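Local coordinates for SAM-dependent methyltransferase (Thiobacillus denitrificans, PDB 5EPE), which binds S-adenosyl-L-homocysteine, the spent form of the methyl donor, and probably transfers methyl groups from S-adenosylmethionine, at residues A[41-46]-A[123-128]; A[93-98]-A[113-118]. One frame throughout, in Å; residues are numbered along the deposited sequence.

Both contacts border the S-adenosyl-L-homocysteine site, and their centres lie about 8 Å apart. Interaction 2 is nested in sequence within the loop that interaction 1 closes. Interaction 1 packs strand 39-43 against helix 119-127, and residues 44-46 then run along the amino acid end and ribose of the ligand. Interaction 2 joins two loops around the adenine. The two meet directly. Leu43 CD2 lies 4.0 Å from Ala95 CB, so the strand backs the residue that binds adenine N1. Leu125 CD1 sits 3.4 Å from Tyr98 O, and Leu41 CD1 packs 3.8 Å from Tyr98 CE1. Asp66, outside both contacts, also binds the ligand.

Interaction 1: A[41-46]-A[123-128]; sequences LDLGSG and ITLLAQ. With SAH (S-adenosyl-L-homocysteine), chain B.
Leu43, at the end of strand 39-43, meets Leu125 and Leu126 of helix 119-127. The close part is small, buried and wholly apolar. Leu43 CD1 touches Leu126 CD2 at 3.7 Å and Leu125 CD2 at 3.9 Å, so one methyl group has a neighbour from each of two successive helix residues. The Leu43 and Leu126 side chains run past each other in opposite directions, and Leu126 CD2 also lies 4.0 Å from Leu43 CG. Leu125 comes in at a slant. Its CG is anti to the backbone N (chi1 177°), and this turns the branch toward Leu43, where CD2 makes the touch. No hydrogen bond joins the segments.

This is strand-to-helix packing in a Rossmann-like methyltransferase domain. Strand 39-43 lies inside the sheet, next to strands 61-66 and 104-110. The turn after it, with sequence GSG, is the glycine-rich loop of the family. Leu126 also packs on Ala107 and Cys109 of strand 104-110.

Away from the leucines the contact loosens. Thr124 and Gln128 are exposed and do not touch 41-46. At the other end, the turn faces the ligand instead of the helix. Gly44 O accepts a hydrogen bond from SAH N at 2.8 Å. Gly46 CA comes within 3.4 Å of SAH O3'.

Interaction 2: A[93-98]-A[113-118]; sequences GDAAGY and SWIAGG. With SAH (S-adenosyl-L-homocysteine), chain B.
Ile115 reaches Ala95 and the adenine with CG1 on the backbone N side (chi1 -89°) and CD1 extended beyond it. Its CD1 lies 4.1 Å from Ala95 CB, and its CG1 comes within 3.6 Å of SAH C6. In the other segment, Asp94 has its CG anti to the backbone N (chi1 -170°), which brings OD1 to the adenine amino group. The two loops line part of the adenine pocket of a Rossmann-like methyltransferase; they follow strands 88-92 and 104-110.

Asp94 and Ala95 read the adenine together. SAH N6 donates to Asp94 OD1 at 2.9 Å. Ala95 N donates to SAH N1 in a nearly straight bond (174°). Asp94 OD1 also accepts from Ala96 N, which approaches from above the carboxylate plane. This Asx turn gives OD1 a second bond and probably steadies it for the ligand. Trp114 lies by the imidazole part of adenine, with SAH C8 at the edge of the indole and in its plane.

The outer side is more open. Ala96 CB packs on Ile115 O at 3.7 Å. One water bridges the loops there: it accepts from Gly97 N and donates to Ile115 O at 3.1 Å.

Interaction 1: A[41-46]-A[123-128]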
loop_
_atom_site.group_PDB
_atom_site.type_symbol
_atom_site.label_atom_id
_atom_site.label_comp_id
_atom_site.label_asym_id
_atom_site.label_seq_id
_atom_site.Cartn_x
_atom_site.Cartn_y
_atom_site.Cartn_z
ATOM N N LEU A 41 -29.374 1.755 40.714
ATOM C CA LEU A 41 -30.390 2.373 39.852
ATOM C C LEU A 41 -30.037 2.064 38.409
ATOM O O LEU A 41 -28.865 2.251 37.998
ATOM C CB LEU A 41 -30.404 3.881 40.028
ATOM C CG LEU A 41 -31.367 4.678 39.128
ATOM C CD1 LEU A 41 -32.826 4.364 39.454
ATOM C CD2 LEU A 41 -31.089 6.158 39.261
ATOM N N ASP A 42 -31.017 1.589 37.647
ATOM C CA ASP A 42 -30.794 1.202 36.225
ATOM C C ASP A 42 -31.820 1.948 35.375
ATOM O O ASP A 42 -33.020 1.676 35.452
ATOM C CB ASP A 42 -30.885 -0.301 36.053
ATOM C CG ASP A 42 -30.368 -0.796 34.685
ATOM O OD1 ASP A 42 -29.738 -0.009 33.880
ATOM O OD2 ASP A 42 -30.582 -2.026 34.416
ATOM N N LEU A 43 -31.367 2.933 34.609
ATOM C CA LEU A 43 -32.256 3.680 33.703
ATOM C C LEU A 43 -32.241 3.072 32.286
ATOM O O LEU A 43 -31.201 3.046 31.609
ATOM C CB LEU A 43 -31.823 5.126 33.613
ATOM C CG LEU A 43 -31.787 5.864 34.950
ATOM C CD1 LEU A 43 -31.535 7.342 34.731
ATOM C CD2 LEU A 43 -33.093 5.681 35.724
ATOM N N GLY A 44 -33.414 2.648 31.823
ATOM C CA GLY A 44 -33.539 1.879 30.591
ATOM C C GLY A 44 -33.170 0.440 30.845
ATOM O O GLY A 44 -32.310 -0.145 30.136
ATOM N N SER A 45 -33.834 -0.142 31.852
ATOM C CA SER A 45 -33.460 -1.432 32.399
ATOM C C SER A 45 -33.875 -2.686 31.580
ATOM O O SER A 45 -33.555 -3.807 31.982
ATOM C CB SER A 45 -33.916 -1.542 33.848
ATOM O OG SER A 45 -35.281 -1.288 33.962
ATOM N N GLY A 46 -34.560 -2.493 30.460
ATOM C CA GLY A 46 -34.899 -3.579 29.562
ATOM C C GLY A 46 -35.772 -4.581 30.270
ATOM O O GLY A 46 -36.795 -4.194 30.894
ATOM N N ILE A 123 -24.453 10.830 32.016
ATOM C CA ILE A 123 -23.549 10.814 33.145
ATOM C C ILE A 123 -23.955 11.889 34.165
ATOM O O ILE A 123 -24.012 11.633 35.363
ATOM C CB ILE A 123 -22.058 11.004 32.701
ATOM C CG1 ILE A 123 -21.560 9.753 31.960
ATOM C CG2 ILE A 123 -21.179 11.295 33.911
ATOM C CD1 ILE A 123 -20.223 9.897 31.196
ATOM N N THR A 124 -24.231 13.100 33.694
ATOM C CA THR A 124 -24.633 14.184 34.593
ATOM C C THR A 124 -25.926 13.834 35.317
ATOM O O THR A 124 -26.028 14.110 36.527
ATOM C CB THR A 124 -24.792 15.495 33.833
ATOM O OG1 THR A 124 -23.539 15.741 33.228
ATOM C CG2 THR A 124 -25.158 16.641 34.716
ATOM N N LEU A 125 -26.888 13.211 34.615
ATOM C CA LEU A 125 -28.128 12.810 35.266
ATOM C C LEU A 125 -27.897 11.743 36.371
ATOM O O LEU A 125 -28.419 11.868 37.486
ATOM C CB LEU A 125 -29.122 12.269 34.256
ATOM C CG LEU A 125 -30.461 11.740 34.782
ATOM C CD1 LEU A 125 -31.304 12.834 35.398
ATOM C CD2 LEU A 125 -31.213 11.103 33.639
ATOM N N LEU A 126 -27.173 10.692 36.029
ATOM C CA LEU A 126 -26.906 9.561 36.925
ATOM C C LEU A 126 -26.151 10.039 38.169
ATOM O O LEU A 126 -26.412 9.590 39.292
ATOM C CB LEU A 126 -26.111 8.451 36.172
ATOM C CG LEU A 126 -26.884 7.714 35.065
ATOM C CD1 LEU A 126 -25.949 6.793 34.320
ATOM C CD2 LEU A 126 -28.022 6.898 35.663
ATOM N N ALA A 127 -25.201 10.945 37.963
ATOM C CA ALA A 127 -24.457 11.579 39.071
ATOM C C ALA A 127 -25.344 12.197 40.154
ATOM O O ALA A 127 -24.967 12.218 41.324
ATOM C CB ALA A 127 -23.508 12.625 38.516
ATOM N N GLN A 128 -26.526 12.682 39.779
ATOM C CA GLN A 128 -27.449 13.247 40.747
ATOM C C GLN A 128 -28.017 12.227 41.721
ATOM O O GLN A 128 -28.498 12.617 42.798
ATOM C CB GLN A 128 -28.587 13.959 40.053
ATOM C CG GLN A 128 -28.077 15.144 39.258
ATOM C CD GLN A 128 -29.214 15.944 38.700
ATOM O OE1 GLN A 128 -29.402 16.015 37.516
ATOM N NE2 GLN A 128 -30.002 16.484 39.554
HETATM N N SAH B . -30.261 -1.998 29.662
HETATM C CA SAH B . -31.169 -3.018 29.014
HETATM C CB SAH B . -31.919 -2.398 27.851
HETATM C CG SAH B . -31.090 -1.808 26.696
HETATM S SD SAH B . -32.049 -1.477 25.240
HETATM C C SAH B . -30.431 -4.258 28.560
HETATM O O SAH B . -29.201 -4.202 28.365
HETATM O OXT SAH B . -31.027 -5.338 28.367
HETATM C "C5'" SAH B . -32.673 0.218 25.428
HETATM C "C4'" SAH B . -33.829 0.259 26.431
HETATM O "O4'" SAH B . -34.197 1.621 26.694
HETATM C "C3'" SAH B . -35.104 -0.465 25.961
HETATM O "O3'" SAH B . -35.454 -1.441 26.960
HETATM C "C2'" SAH B . -36.175 0.625 25.856
HETATM O "O2'" SAH B . -37.453 0.189 26.295
HETATM C "C1'" SAH B . -35.638 1.641 26.827
HETATM N N9 SAH B . -36.026 3.054 26.693
HETATM C C8 SAH B . -36.048 3.800 25.547
HETATM N N7 SAH B . -36.367 5.049 25.806
HETATM C C5 SAH B . -36.552 5.098 27.192
HETATM C C6 SAH B . -36.923 6.139 28.084
HETATM N N6 SAH B . -37.155 7.392 27.631
HETATM N N1 SAH B . -37.014 5.879 29.412
HETATM C C2 SAH B . -36.779 4.615 29.839
HETATM N N3 SAH B . -36.446 3.555 29.075
HETATM C C4 SAH B . -36.337 3.868 27.742
#

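Interaction 2: A[93-98]-A[113-118]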
loop_
_atom_site.group_PDB
_atom_site.type_symbol
_atom_site.label_atom_id
_atom_site.label_comp_id
_atom_site.label_asym_id
_atom_site.label_seq_id
_atom_site.Cartn_x
_atom_site.Cartn_y
_atom_site.Cartn_z
ATOM N N GLY A 93 -42.051 3.390 32.746
ATOM C CA GLY A 93 -42.084 4.842 32.532
ATOM C C GLY A 93 -40.866 5.435 31.850
ATOM O O GLY A 93 -39.932 4.737 31.506
ATOM N N ASP A 94 -40.912 6.755 31.659
ATOM C CA ASP A 94 -39.862 7.508 30.992
ATOM C C ASP A 94 -38.802 7.860 32.028
ATOM O O ASP A 94 -39.117 8.498 33.016
ATOM C CB ASP A 94 -40.466 8.785 30.423
ATOM C CG ASP A 94 -39.521 9.544 29.479
ATOM O OD1 ASP A 94 -38.297 9.296 29.454
ATOM O OD2 ASP A 94 -40.034 10.416 28.729
ATOM N N ALA A 95 -37.557 7.470 31.785
ATOM C CA ALA A 95 -36.478 7.730 32.730
ATOM C C ALA A 95 -35.787 9.112 32.575
ATOM O O ALA A 95 -34.867 9.454 33.354
ATOM C CB ALA A 95 -35.451 6.626 32.631
ATOM N N ALA A 96 -36.174 9.880 31.562
ATOM C CA ALA A 96 -35.623 11.214 31.392
ATOM C C ALA A 96 -35.803 12.043 32.661
ATOM O O ALA A 96 -36.890 12.077 33.241
ATOM C CB ALA A 96 -36.298 11.916 30.212
ATOM N N GLY A 97 -34.737 12.715 33.088
ATOM C CA GLY A 97 -34.744 13.508 34.319
ATOM C C GLY A 97 -34.947 12.731 35.620
ATOM O O GLY A 97 -35.173 13.351 36.654
ATOM N N TYR A 98 -34.857 11.401 35.597
ATOM C CA TYR A 98 -35.118 10.607 36.790
ATOM C C TYR A 98 -33.939 10.771 37.768
ATOM O O TYR A 98 -32.767 10.482 37.442
ATOM C CB TYR A 98 -35.379 9.113 36.488
ATOM C CG TYR A 98 -35.779 8.342 37.754
ATOM C CD1 TYR A 98 -34.814 7.952 38.705
ATOM C CD2 TYR A 98 -37.130 8.060 38.037
ATOM C CE1 TYR A 98 -35.163 7.283 39.860
ATOM C CE2 TYR A 98 -37.492 7.391 39.217
ATOM C CZ TYR A 98 -36.496 7.014 40.114
ATOM O OH TYR A 98 -36.820 6.370 41.274
ATOM N N SER A 113 -28.578 6.009 26.400
ATOM C CA SER A 113 -28.120 7.356 26.796
ATOM C C SER A 113 -28.826 8.529 26.057
ATOM O O SER A 113 -28.634 9.668 26.424
ATOM C CB SER A 113 -26.602 7.461 26.667
ATOM O OG SER A 113 -26.185 7.153 25.336
ATOM N N TRP A 114 -29.636 8.259 25.028
ATOM C CA TRP A 114 -30.493 9.304 24.440
ATOM C C TRP A 114 -31.508 9.869 25.454
ATOM O O TRP A 114 -32.053 10.931 25.250
ATOM C CB TRP A 114 -31.229 8.781 23.201
ATOM C CG TRP A 114 -32.056 7.597 23.505
ATOM C CD1 TRP A 114 -33.287 7.579 24.123
ATOM C CD2 TRP A 114 -31.687 6.213 23.294
ATOM N NE1 TRP A 114 -33.728 6.269 24.248
ATOM C CE2 TRP A 114 -32.776 5.413 23.752
ATOM C CE3 TRP A 114 -30.558 5.584 22.763
ATOM C CZ2 TRP A 114 -32.754 4.012 23.710
ATOM C CZ3 TRP A 114 -30.541 4.175 22.698
ATOM C CH2 TRP A 114 -31.629 3.411 23.162
ATOM N N ILE A 115 -31.781 9.132 26.527
ATOM C CA ILE A 115 -32.594 9.585 27.653
ATOM C C ILE A 115 -32.201 10.973 28.159
ATOM O O ILE A 115 -33.066 11.778 28.514
ATOM C CB ILE A 115 -32.505 8.470 28.727
ATOM C CG1 ILE A 115 -33.616 7.462 28.464
ATOM C CG2 ILE A 115 -32.444 8.938 30.142
ATOM C CD1 ILE A 115 -33.367 6.131 29.111
ATOM N N ALA A 116 -30.915 11.288 28.191
ATOM C CA ALA A 116 -30.495 12.594 28.617
ATOM C C ALA A 116 -29.673 13.223 27.550
ATOM O O ALA A 116 -28.825 14.051 27.841
ATOM C CB ALA A 116 -29.721 12.511 29.907
ATOM N N GLY A 117 -29.951 12.865 26.311
ATOM C CA GLY A 117 -29.383 13.541 25.169
ATOM C C GLY A 117 -27.949 13.222 24.912
ATOM O O GLY A 117 -27.244 14.044 24.343
ATOM N N GLY A 118 -27.488 12.047 25.336
ATOM C CA GLY A 118 -26.179 11.585 24.999
ATOM C C GLY A 118 -25.402 11.160 26.229
ATOM O O GLY A 118 -25.894 11.190 27.344
HETATM N N SAH B . -30.261 -1.998 29.662
HETATM C CA SAH B . -31.169 -3.018 29.014
HETATM C CB SAH B . -31.919 -2.398 27.851
HETATM C CG SAH B . -31.090 -1.808 26.696
HETATM S SD SAH B . -32.049 -1.477 25.240
HETATM C C SAH B . -30.431 -4.258 28.560
HETATM O O SAH B . -29.201 -4.202 28.365
HETATM O OXT SAH B . -31.027 -5.338 28.367
HETATM C "C5'" SAH B . -32.673 0.218 25.428
HETATM C "C4'" SAH B . -33.829 0.259 26.431
HETATM O "O4'" SAH B . -34.197 1.621 26.694
HETATM C "C3'" SAH B . -35.104 -0.465 25.961
HETATM O "O3'" SAH B . -35.454 -1.441 26.960
HETATM C "C2'" SAH B . -36.175 0.625 25.856
HETATM O "O2'" SAH B . -37.453 0.189 26.295
HETATM C "C1'" SAH B . -35.638 1.641 26.827
HETATM N N9 SAH B . -36.026 3.054 26.693
HETATM C C8 SAH B . -36.048 3.800 25.547
HETATM N N7 SAH B . -36.367 5.049 25.806
HETATM C C5 SAH B . -36.552 5.098 27.192
HETATM C C6 SAH B . -36.923 6.139 28.084
HETATM N N6 SAH B . -37.155 7.392 27.631
HETATM N N1 SAH B . -37.014 5.879 29.412
HETATM C C2 SAH B . -36.779 4.615 29.839
HETATM N N3 SAH B . -36.446 3.555 29.075
HETATM C C4 SAH B . -36.337 3.868 27.742
HETATM O O HOH W 1 -32.949 13.552 31.058
#